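Local coordinates for MxaA (Stigmatella aurantiaca, PDB 4W4T), which carries a terminal NADPH-binding reductase domain with a Rossmann fold, the part in this chain, which probably releases the finished myxalamid chain reductively as a primary alcohol, at residues S107-N110 against E111-P115; L129-E133 against K134-R138; E160-R163 against A164-L168; I173-L176 against A177-R181. One frame throughout, in Å; residues are numbered along the deposited sequence.

Interaction 1: S107-N110 against E111-P115; sequences SLWN and EALAP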
loop_
_atom_site.group_PDB
_atom_site.type_symbol
_atom_site.label_atom_id
_atom_site.label_comp_id
_atom_site.label_asym_id
_atom_site.label_seq_id
_atom_site.Cartn_x
_atom_site.Cartn_y
_atom_site.Cartn_z
ATOM N N SER A 107 6.830 -11.750 -26.455
ATOM C CA SER A 107 7.316 -12.413 -27.663
ATOM C C SER A 107 6.210 -13.093 -28.453
ATOM O O SER A 107 6.422 -14.159 -29.027
ATOM C CB SER A 107 8.402 -13.433 -27.305
ATOM O OG SER A 107 9.476 -12.782 -26.663
ATOM N N LEU A 108 5.036 -12.462 -28.493
ATOM C CA LEU A 108 3.899 -13.001 -29.223
ATOM C C LEU A 108 3.638 -12.277 -30.538
ATOM O O LEU A 108 2.837 -12.743 -31.348
ATOM C CB LEU A 108 2.634 -12.931 -28.372
ATOM C CG LEU A 108 2.589 -13.808 -27.121
ATOM C CD1 LEU A 108 1.467 -13.334 -26.210
ATOM C CD2 LEU A 108 2.390 -15.267 -27.511
ATOM N N TRP A 109 4.301 -11.146 -30.751
ATOM C CA TRP A 109 4.012 -10.353 -31.939
ATOM C C TRP A 109 4.664 -10.872 -33.215
ATOM O O TRP A 109 5.845 -11.229 -33.235
ATOM C CB TRP A 109 4.423 -8.898 -31.745
ATOM C CG TRP A 109 4.045 -8.089 -32.940
ATOM C CD1 TRP A 109 4.878 -7.610 -33.908
ATOM C CD2 TRP A 109 2.718 -7.714 -33.328
ATOM N NE1 TRP A 109 4.153 -6.941 -34.866
ATOM C CE2 TRP A 109 2.824 -6.989 -34.531
ATOM C CE3 TRP A 109 1.452 -7.910 -32.766
ATOM C CZ2 TRP A 109 1.714 -6.461 -35.181
ATOM C CZ3 TRP A 109 0.352 -7.389 -33.414
ATOM C CH2 TRP A 109 0.488 -6.670 -34.608
ATOM N N ASN A 110 3.856 -10.925 -34.274
ATOM C CA ASN A 110 4.343 -11.020 -35.652
ATOM C C ASN A 110 3.439 -10.170 -36.540
ATOM O O ASN A 110 2.231 -10.126 -36.339
ATOM C CB ASN A 110 4.387 -12.460 -36.146
ATOM C CG ASN A 110 3.022 -13.106 -36.189
ATOM O OD1 ASN A 110 2.292 -12.949 -37.168
ATOM N ND2 ASN A 110 2.664 -13.835 -35.130
ATOM N N GLU A 111 4.014 -9.528 -37.549
ATOM C CA GLU A 111 3.271 -8.502 -38.284
ATOM C C GLU A 111 2.087 -9.052 -39.082
ATOM O O GLU A 111 1.209 -8.288 -39.487
ATOM C CB GLU A 111 4.214 -7.719 -39.196
ATOM C CG GLU A 111 4.781 -6.480 -38.522
ATOM C CD GLU A 111 3.725 -5.405 -38.280
ATOM O OE1 GLU A 111 2.747 -5.337 -39.056
ATOM O OE2 GLU A 111 3.862 -4.636 -37.298
ATOM N N ALA A 112 2.027 -10.367 -39.273
ATOM C CA ALA A 112 0.862 -10.961 -39.917
ATOM C C ALA A 112 -0.384 -10.906 -39.021
ATOM O O ALA A 112 -1.489 -11.241 -39.462
ATOM C CB ALA A 112 1.153 -12.394 -40.330
ATOM N N LEU A 113 -0.200 -10.498 -37.766
ATOM C CA LEU A 113 -1.320 -10.339 -36.837
ATOM C C LEU A 113 -2.103 -9.057 -37.102
ATOM O O LEU A 113 -3.308 -8.988 -36.842
ATOM C CB LEU A 113 -0.827 -10.319 -35.391
ATOM C CG LEU A 113 -0.179 -11.577 -34.813
ATOM C CD1 LEU A 113 0.317 -11.280 -33.406
ATOM C CD2 LEU A 113 -1.149 -12.746 -34.823
ATOM N N ALA A 114 -1.394 -8.041 -37.592
ATOM C CA ALA A 114 -1.933 -6.689 -37.718
ATOM C C ALA A 114 -3.251 -6.587 -38.493
ATOM O O ALA A 114 -4.165 -5.912 -38.034
ATOM C CB ALA A 114 -0.888 -5.765 -38.343
ATOM N N PRO A 115 -3.368 -7.254 -39.656
ATOM C CA PRO A 115 -4.652 -7.118 -40.355
ATOM C C PRO A 115 -5.839 -7.651 -39.553
ATOM O O PRO A 115 -6.962 -7.208 -39.763
ATOM C CB PRO A 115 -4.455 -7.962 -41.620
ATOM C CG PRO A 115 -2.983 -8.066 -41.791
ATOM C CD PRO A 115 -2.409 -8.066 -40.426
#

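Interaction 2: L129-E133 against K134-R138; sequences LGLSE and KEFQR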
loop_
_atom_site.group_PDB
_atom_site.type_symbol
_atom_site.label_atom_id
_atom_site.label_comp_id
_atom_site.label_asym_id
_atom_site.label_seq_id
_atom_site.Cartn_x
_atom_site.Cartn_y
_atom_site.Cartn_z
ATOM N N LEU A 129 -19.221 0.728 -22.480
ATOM C CA LEU A 129 -17.801 0.483 -22.713
ATOM C C LEU A 129 -17.083 1.739 -23.193
ATOM O O LEU A 129 -16.062 1.654 -23.872
ATOM C CB LEU A 129 -17.609 -0.643 -23.736
ATOM C CG LEU A 129 -18.442 -1.895 -23.516
ATOM C CD1 LEU A 129 -18.313 -2.861 -24.696
ATOM C CD2 LEU A 129 -18.028 -2.566 -22.195
ATOM N N GLY A 130 -17.622 2.907 -22.849
ATOM C CA GLY A 130 -16.996 4.158 -23.225
ATOM C C GLY A 130 -17.385 4.651 -24.610
ATOM O O GLY A 130 -16.887 5.680 -25.070
ATOM N N LEU A 131 -18.291 3.934 -25.262
ATOM C CA LEU A 131 -18.711 4.276 -26.616
ATOM C C LEU A 131 -19.900 5.236 -26.594
ATOM O O LEU A 131 -20.664 5.258 -25.633
ATOM C CB LEU A 131 -19.096 3.023 -27.408
ATOM C CG LEU A 131 -18.105 1.865 -27.480
ATOM C CD1 LEU A 131 -18.698 0.714 -28.310
ATOM C CD2 LEU A 131 -16.805 2.342 -28.060
ATOM N N SER A 132 -20.053 6.017 -27.656
ATOM C CA SER A 132 -21.265 6.810 -27.857
ATOM C C SER A 132 -22.422 5.884 -28.185
ATOM O O SER A 132 -22.201 4.728 -28.550
ATOM C CB SER A 132 -21.070 7.817 -28.987
ATOM O OG SER A 132 -20.997 7.146 -30.231
ATOM N N GLU A 133 -23.658 6.371 -28.077
ATOM C CA GLU A 133 -24.810 5.542 -28.460
ATOM C C GLU A 133 -24.685 5.030 -29.896
ATOM O O GLU A 133 -25.000 3.866 -30.188
ATOM C CB GLU A 133 -26.119 6.325 -28.312
ATOM C CG GLU A 133 -26.421 6.731 -26.891
ATOM C CD GLU A 133 -26.946 5.582 -26.055
ATOM O OE1 GLU A 133 -27.209 4.495 -26.625
ATOM O OE2 GLU A 133 -27.101 5.767 -24.825
ATOM N N LYS A 134 -24.218 5.897 -30.788
ATOM C CA LYS A 134 -24.106 5.523 -32.190
ATOM C C LYS A 134 -23.039 4.437 -32.363
ATOM O O LYS A 134 -23.239 3.465 -33.082
ATOM C CB LYS A 134 -23.772 6.736 -33.056
ATOM C CG LYS A 134 -24.045 6.493 -34.527
ATOM C CD LYS A 134 -23.823 7.739 -35.375
ATOM C CE LYS A 134 -23.913 7.386 -36.855
ATOM N NZ LYS A 134 -23.250 8.421 -37.700
ATOM N N GLU A 135 -21.911 4.616 -31.696
ATOM C CA GLU A 135 -20.825 3.642 -31.768
ATOM C C GLU A 135 -21.223 2.310 -31.154
ATOM O O GLU A 135 -20.880 1.243 -31.678
ATOM C CB GLU A 135 -19.580 4.174 -31.066
ATOM C CG GLU A 135 -18.887 5.302 -31.815
ATOM C CD GLU A 135 -17.900 6.084 -30.946
ATOM O OE1 GLU A 135 -17.857 5.881 -29.703
ATOM O OE2 GLU A 135 -17.160 6.915 -31.515
ATOM N N PHE A 136 -21.940 2.366 -30.033
ATOM C CA PHE A 136 -22.374 1.147 -29.360
ATOM C C PHE A 136 -23.358 0.380 -30.251
ATOM O O PHE A 136 -23.293 -0.849 -30.371
ATOM C CB PHE A 136 -22.997 1.478 -27.998
ATOM C CG PHE A 136 -23.263 0.269 -27.129
ATOM C CD1 PHE A 136 -22.238 -0.315 -26.395
ATOM C CD2 PHE A 136 -24.539 -0.258 -27.027
ATOM C CE1 PHE A 136 -22.484 -1.413 -25.584
ATOM C CE2 PHE A 136 -24.797 -1.371 -26.235
ATOM C CZ PHE A 136 -23.765 -1.954 -25.513
ATOM N N GLN A 137 -24.257 1.111 -30.902
ATOM C CA GLN A 137 -25.195 0.487 -31.817
ATOM C C GLN A 137 -24.449 -0.173 -32.974
ATOM O O GLN A 137 -24.785 -1.285 -33.390
ATOM C CB GLN A 137 -26.210 1.523 -32.357
ATOM C CG GLN A 137 -27.086 0.952 -33.454
ATOM C CD GLN A 137 -27.949 -0.209 -33.005
ATOM O OE1 GLN A 137 -28.363 -0.281 -31.853
ATOM N NE2 GLN A 137 -28.246 -1.127 -33.933
ATOM N N ARG A 138 -23.425 0.497 -33.482
ATOM C CA ARG A 138 -22.639 -0.074 -34.583
ATOM C C ARG A 138 -21.915 -1.350 -34.139
ATOM O O ARG A 138 -21.917 -2.363 -34.845
ATOM C CB ARG A 138 -21.626 0.945 -35.110
ATOM C CG ARG A 138 -20.812 0.449 -36.298
ATOM C CD ARG A 138 -20.074 1.599 -36.982
ATOM N NE ARG A 138 -19.000 2.165 -36.162
ATOM C CZ ARG A 138 -19.065 3.322 -35.497
ATOM N NH1 ARG A 138 -20.163 4.078 -35.537
ATOM N NH2 ARG A 138 -18.019 3.730 -34.787
HETATM O O HOH W 1 -16.686 7.620 -27.290
#

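Interaction 3: E160-R163 against A164-L168; sequences ESMR and AANVL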
loop_
_atom_site.group_PDB
_atom_site.type_symbol
_atom_site.label_atom_id
_atom_site.label_comp_id
_atom_site.label_asym_id
_atom_site.label_seq_id
_atom_site.Cartn_x
_atom_site.Cartn_y
_atom_site.Cartn_z
ATOM N N GLU A 160 -15.696 -1.338 -3.888
ATOM C CA GLU A 160 -16.145 -0.146 -4.609
ATOM C C GLU A 160 -15.122 0.321 -5.650
ATOM O O GLU A 160 -15.491 0.966 -6.615
ATOM C CB GLU A 160 -16.484 0.991 -3.624
ATOM C CG GLU A 160 -15.540 1.130 -2.425
ATOM C CD GLU A 160 -16.029 0.408 -1.154
ATOM O OE1 GLU A 160 -16.251 -0.830 -1.194
ATOM O OE2 GLU A 160 -16.176 1.091 -0.102
ATOM N N SER A 161 -13.852 -0.047 -5.491
ATOM C CA SER A 161 -12.828 0.393 -6.433
ATOM C C SER A 161 -12.871 -0.409 -7.744
ATOM O O SER A 161 -12.320 0.014 -8.759
ATOM C CB SER A 161 -11.432 0.273 -5.820
ATOM O OG SER A 161 -11.321 1.021 -4.615
HETATM N N MSE A 162 -13.506 -1.571 -7.714
HETATM C CA MSE A 162 -13.498 -2.451 -8.883
HETATM C C MSE A 162 -14.904 -2.658 -9.428
HETATM O O MSE A 162 -15.115 -3.379 -10.419
HETATM C CB MSE A 162 -12.840 -3.795 -8.533
HETATM C CG MSE A 162 -11.333 -3.737 -8.632
HETATM SE SE MSE A 162 -10.436 -5.198 -7.732
HETATM C CE MSE A 162 -10.768 -4.599 -5.891
ATOM N N ARG A 163 -15.869 -2.005 -8.784
ATOM C CA ARG A 163 -17.259 -2.086 -9.206
ATOM C C ARG A 163 -17.449 -1.645 -10.664
ATOM O O ARG A 163 -18.103 -2.339 -11.454
ATOM C CB ARG A 163 -18.125 -1.246 -8.268
ATOM C CG ARG A 163 -19.611 -1.427 -8.469
ATOM C CD ARG A 163 -20.405 -0.639 -7.419
ATOM N NE ARG A 163 -21.839 -0.782 -7.639
ATOM C CZ ARG A 163 -22.565 -0.016 -8.446
ATOM N NH1 ARG A 163 -22.004 0.986 -9.112
ATOM N NH2 ARG A 163 -23.864 -0.246 -8.579
ATOM N N ALA A 164 -16.860 -0.511 -11.034
ATOM C CA ALA A 164 -17.045 0.019 -12.389
ATOM C C ALA A 164 -16.504 -0.948 -13.447
ATOM O O ALA A 164 -17.216 -1.280 -14.395
ATOM C CB ALA A 164 -16.376 1.385 -12.534
ATOM N N ALA A 165 -15.263 -1.403 -13.275
ATOM C CA ALA A 165 -14.625 -2.231 -14.296
ATOM C C ALA A 165 -15.154 -3.663 -14.300
ATOM O O ALA A 165 -15.371 -4.241 -15.369
ATOM C CB ALA A 165 -13.123 -2.237 -14.121
ATOM N N ASN A 166 -15.355 -4.240 -13.119
ATOM C CA ASN A 166 -15.687 -5.660 -13.045
ATOM C C ASN A 166 -17.173 -5.934 -13.024
ATOM O O ASN A 166 -17.646 -6.851 -13.694
ATOM C CB ASN A 166 -14.996 -6.285 -11.816
ATOM C CG ASN A 166 -13.490 -6.209 -11.919
ATOM O OD1 ASN A 166 -12.952 -5.765 -12.939
ATOM N ND2 ASN A 166 -12.796 -6.618 -10.867
ATOM N N VAL A 167 -17.927 -5.120 -12.291
ATOM C CA VAL A 167 -19.352 -5.361 -12.188
ATOM C C VAL A 167 -20.073 -4.630 -13.318
ATOM O O VAL A 167 -20.735 -5.265 -14.133
ATOM C CB VAL A 167 -19.928 -4.929 -10.820
ATOM C CG1 VAL A 167 -21.441 -5.141 -10.811
ATOM C CG2 VAL A 167 -19.250 -5.712 -9.676
ATOM N N LEU A 168 -19.935 -3.310 -13.386
ATOM C CA LEU A 168 -20.659 -2.580 -14.417
ATOM C C LEU A 168 -20.110 -2.914 -15.815
ATOM O O LEU A 168 -20.883 -3.036 -16.779
ATOM C CB LEU A 168 -20.614 -1.081 -14.149
ATOM C CG LEU A 168 -21.192 -0.665 -12.787
ATOM C CD1 LEU A 168 -21.250 0.858 -12.705
ATOM C CD2 LEU A 168 -22.578 -1.275 -12.537
HETATM O O HOH W 2 -15.382 1.428 -9.328
HETATM O O HOH W 3 -13.433 -0.246 -11.434
#

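Interaction 4: I173-L176 against A177-R181; sequences ILRL and ATRTR. With ACT (acetate ion), chain C.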
loop_
_atom_site.group_PDB
_atom_site.type_symbol
_atom_site.label_atom_id
_atom_site.label_comp_id
_atom_site.label_asym_id
_atom_site.label_seq_id
_atom_site.Cartn_x
_atom_site.Cartn_y
_atom_site.Cartn_z
ATOM N N ILE A 173 -21.106 -5.418 -21.090
ATOM C CA ILE A 173 -20.795 -6.492 -22.036
ATOM C C ILE A 173 -22.036 -7.326 -22.275
ATOM O O ILE A 173 -22.339 -7.703 -23.414
ATOM C CB ILE A 173 -19.630 -7.389 -21.504
ATOM C CG1 ILE A 173 -18.287 -6.673 -21.683
ATOM C CG2 ILE A 173 -19.627 -8.788 -22.172
ATOM C CD1 ILE A 173 -17.891 -6.447 -23.158
ATOM N N LEU A 174 -22.774 -7.615 -21.205
ATOM C CA LEU A 174 -24.023 -8.364 -21.355
ATOM C C LEU A 174 -25.041 -7.561 -22.156
ATOM O O LEU A 174 -25.803 -8.117 -22.936
ATOM C CB LEU A 174 -24.613 -8.740 -19.998
ATOM C CG LEU A 174 -23.757 -9.749 -19.222
ATOM C CD1 LEU A 174 -24.283 -9.933 -17.791
ATOM C CD2 LEU A 174 -23.715 -11.094 -19.965
ATOM N N ARG A 175 -25.039 -6.253 -21.954
ATOM C CA ARG A 175 -25.885 -5.356 -22.741
ATOM C C ARG A 175 -25.579 -5.464 -24.239
ATOM O O ARG A 175 -26.478 -5.565 -25.067
ATOM C CB ARG A 175 -25.687 -3.919 -22.263
ATOM C CG ARG A 175 -26.780 -2.984 -22.679
ATOM C CD ARG A 175 -26.523 -1.550 -22.192
ATOM N NE ARG A 175 -26.341 -1.444 -20.736
ATOM C CZ ARG A 175 -27.327 -1.545 -19.845
ATOM N NH1 ARG A 175 -28.575 -1.791 -20.236
ATOM N NH2 ARG A 175 -27.066 -1.415 -18.557
ATOM N N LEU A 176 -24.302 -5.420 -24.578
ATOM C CA LEU A 176 -23.875 -5.536 -25.969
ATOM C C LEU A 176 -24.240 -6.906 -26.538
ATOM O O LEU A 176 -24.670 -7.031 -27.691
ATOM C CB LEU A 176 -22.370 -5.285 -26.076
ATOM C CG LEU A 176 -21.745 -5.421 -27.464
ATOM C CD1 LEU A 176 -22.219 -4.294 -28.380
ATOM C CD2 LEU A 176 -20.229 -5.459 -27.386
ATOM N N ALA A 177 -24.080 -7.941 -25.719
ATOM C CA ALA A 177 -24.350 -9.311 -26.146
ATOM C C ALA A 177 -25.837 -9.540 -26.417
ATOM O O ALA A 177 -26.209 -10.507 -27.077
ATOM C CB ALA A 177 -23.848 -10.299 -25.095
ATOM N N THR A 178 -26.693 -8.649 -25.912
ATOM C CA THR A 178 -28.124 -8.790 -26.127
ATOM C C THR A 178 -28.706 -7.645 -26.959
ATOM O O THR A 178 -29.917 -7.556 -27.111
ATOM C CB THR A 178 -28.902 -8.868 -24.794
ATOM O OG1 THR A 178 -28.582 -7.725 -23.984
ATOM C CG2 THR A 178 -28.558 -10.151 -24.039
ATOM N N ARG A 179 -27.847 -6.777 -27.488
ATOM C CA ARG A 179 -28.299 -5.619 -28.264
ATOM C C ARG A 179 -28.282 -5.935 -29.759
ATOM O O ARG A 179 -27.254 -6.346 -30.293
ATOM C CB ARG A 179 -27.420 -4.399 -27.980
ATOM C CG ARG A 179 -27.843 -3.106 -28.719
ATOM C CD ARG A 179 -29.140 -2.539 -28.161
ATOM N NE ARG A 179 -29.068 -2.328 -26.712
ATOM C CZ ARG A 179 -28.686 -1.200 -26.110
ATOM N NH1 ARG A 179 -28.307 -0.129 -26.802
ATOM N NH2 ARG A 179 -28.658 -1.161 -24.786
ATOM N N THR A 180 -29.412 -5.694 -30.419
ATOM C CA THR A 180 -29.528 -5.875 -31.860
ATOM C C THR A 180 -29.627 -7.350 -32.215
ATOM O O THR A 180 -30.656 -7.817 -32.702
ATOM C CB THR A 180 -28.329 -5.257 -32.604
ATOM O OG1 THR A 180 -28.212 -3.872 -32.258
ATOM C CG2 THR A 180 -28.513 -5.387 -34.109
ATOM N N ARG A 181 -28.546 -8.078 -31.966
ATOM C CA ARG A 181 -28.504 -9.511 -32.242
ATOM C C ARG A 181 -27.650 -10.241 -31.209
ATOM O O ARG A 181 -26.663 -9.703 -30.710
ATOM C CB ARG A 181 -27.979 -9.778 -33.646
ATOM C CG ARG A 181 -26.585 -9.248 -33.940
ATOM C CD ARG A 181 -26.288 -9.514 -35.412
ATOM N NE ARG A 181 -24.942 -9.173 -35.833
ATOM C CZ ARG A 181 -23.926 -10.027 -35.804
ATOM N NH1 ARG A 181 -24.120 -11.255 -35.345
ATOM N NH2 ARG A 181 -22.729 -9.657 -36.233
HETATM C C ACT C . -28.023 2.489 -23.939
HETATM O O ACT C . -27.669 3.584 -23.387
HETATM O OXT ACT C . -28.069 2.352 -25.208
HETATM C CH3 ACT C . -28.423 1.323 -23.078
HETATM O O HOH W 4 -28.975 -4.620 -24.813
HETATM O O HOH W 5 -29.818 -2.648 -22.799
#

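Interaction 1: S107-N110 against E111-P115
Trp109 and Asn110 pack on Glu111, Leu113 and Ala114 in the connection that leads from helix 92-105 to strand 117-121 of the Rossmann-type sheet. The helix closes just before, in a Schellman motif whose C-prime residue is Ser107, at positive phi. Residues 111-115 then coil like a helix but lack its regular bond ladder. The turn is tied by Leu113 N, which donates a good hydrogen bond to Asn110 O at 2.8 Å. CG of Trp109 lies anti to the backbone N (chi1 -177°), and this swings the indole over the start of the turn. Its six-membered ring does the apolar touching: Trp109 CE3 is 3.6 Å from Leu113 CD1, and Trp109 CH2 is 4.1 Å from Ala114 CB. The Trp109 and Leu113 side chains run antiparallel alongside each other. Glu111 bends at chi2 and brings its carboxylate to the indole edge, with the two planes 73° apart. There Trp109 NE1 reaches Glu111 OE2 at 3.4 Å with an N-H...O angle of 138°, a weak bond. The Asn110 side chain crosses that of Leu113 at about a right angle, with Asn110 ND2 3.6 Å from Leu113 CG. Outside these residues, Trp109 also rests on Arg100 and Glu104, and Leu113 on Leu103 and on Cys76 of helix 66-78. Since the indole N-H bond is long and bent, the ring is probably oriented mainly by its apolar contacts, while the firm polar tie of the turn is made by the backbone.

Interaction 2: L129-E133 against K134-R138
Ser132 and Glu135 exchange hydrogen bonds in both directions at the start of helix 133-142. Ser132 N donates to Glu135 OE1 at 3.0 Å with an N-H...O angle of 172°, nearly straight, although the donor stands 39° out of the carboxylate plane. In return Glu135 N donates to Ser132 OG at 3.1 Å. Ser132 OG sits between its own backbone N and carbonyl carbon (chi1 70°), which turns it over the first helical turn to accept this bond. Glu135 keeps CG beside its backbone N and runs extended beyond it, so that the carboxylate reaches back to Ser132. Two backbone bonds begin the helical ladder: Phe136 N to Ser132 O at 2.8 Å and Gln137 N to Glu133 O at 2.9 Å. Solvent adds a further link, because one water donates both to Gly130 O at 3.0 Å and to Glu135 OE1 at 3.2 Å; OE1 is thus gripped by a peptide N-H and a water. The apolar part involves Leu131, one residue before the cap. Its CD1 lies 3.8 Å from Phe136 CA and 4.2 Å from Phe136 CD1, meeting the ring obliquely. Phe136 is buried, and its side chain also touches Leu128 in the preceding loop and Leu176 of helix 159-177. Ser132 as N-cap with Glu135 three residues on defines a capping box, and the Leu131-Phe136 pair bridging the cap is a hydrophobic staple; together they begin the helix that follows strand 117-121 in this Rossmann-type domain.

Interaction 3: E160-R163 against A164-L168
Met162, deposited as selenomethionine, and Asn166 project together from the same flank of the helix, with Asn166 ND2 3.7 Å from Met162 CB. The Asn166 amide is held at both ends by outside partners: OD1 accepts from Leu152 N, and ND2 bonds to Ser221 OG of helix 217-234. Arg163 leaves on another side of the helix. Its CG is anti to the backbone N (chi1 -171°) and its chain is extended as far as NE, which carries the guanidinium out to a salt bridge between NE and Asp35. The Leu168 side chain comes in aslant at the guanidinium end, its CD2 over one face near the rim and its CD1 3.7 Å from Arg163 NH1. Both pairs belong to helix 159-177, the crossover helix of the beta-alpha-beta unit between strands 145-148 and 185-188, and here it widens into a pi-type turn. The sign is Arg163 O, which takes two donors: Leu168 N at 2.8 Å, nearly in line with the carbonyl, and Val167 N at 2.9 Å, 36° out of the carbonyl plane. The bond ladder is interrupted at Ala164 N and Ala165 N, where the helix bends, and waters serve them instead. One donates to Glu160 O at 2.8 Å and accepts from Ala164 N at 3.0 Å; the second joins Ser161 O at 2.9 Å to Ala165 N at 2.8 Å. Ser161 OG bonds to Gly345 O of the second subunit.

Interaction 4: I173-L176 against A177-R181
Arg175 and Arg179 run side by side in the same direction where helix 159-177 ends, with their guanidinium planes 61° apart. Both put CG anti to the backbone N, but then they differ. Arg175 stays extended until it bends at chi3, and its NH2 forms a salt bridge with Glu172. Arg179 folds twice, at chi2 (71°) and chi3, which returns its guanidinium to the aliphatic part of its neighbour, with Arg179 NH2 3.4 Å from Arg175 CG. One water accepts from Arg175 NH1 at 3.0 Å and Arg179 NH2 at 2.7 Å. Another accepts from Arg179 NE at 3.0 Å and donates to Arg175 O at 2.7 Å. Arg179 NH1 donates to acetate OXT at 3.0 Å with an angle of 162°. Thr178 turns its hydroxyl back to the last helical turn, OG1 lying 3.0 Å from Leu174 O and 3.2 Å from Arg175 O. Nearby, Ala177 N and Arg179 N bond to Ile173 O and Leu176 O. The water between the two guanidinium groups and the Glu172 carboxylate on Arg175 probably ease the repulsion of the like charges, while Arg179 is the one of the pair that bonds the acetate.

Interactions 2 and 4 touch, their centres about 12 Å apart: Phe136 CZ lies 3.6 Å from Leu176 CA, and Leu129 CD1 lies 3.9 Å from Ile173 CD1. They also flank the same acetate, probably from the crystallisation liquor, bonded to Arg179 and near the Glu133 side chain. Interactions 3 and 4 occupy different parts of helix 159-177, centres about 19 Å apart. That helix borders the NADPH site, which is empty in this chain: the side chains of Asn166 and Ala151 are about 3 Å apart, those of Ile173 and Ile124 about 4 Å. Interaction 1 is far from the other three, its centre about 27 Å from that of interaction 2, yet the Leu108 side chain is about 7 Å from that of Phe66 of the NADPH site.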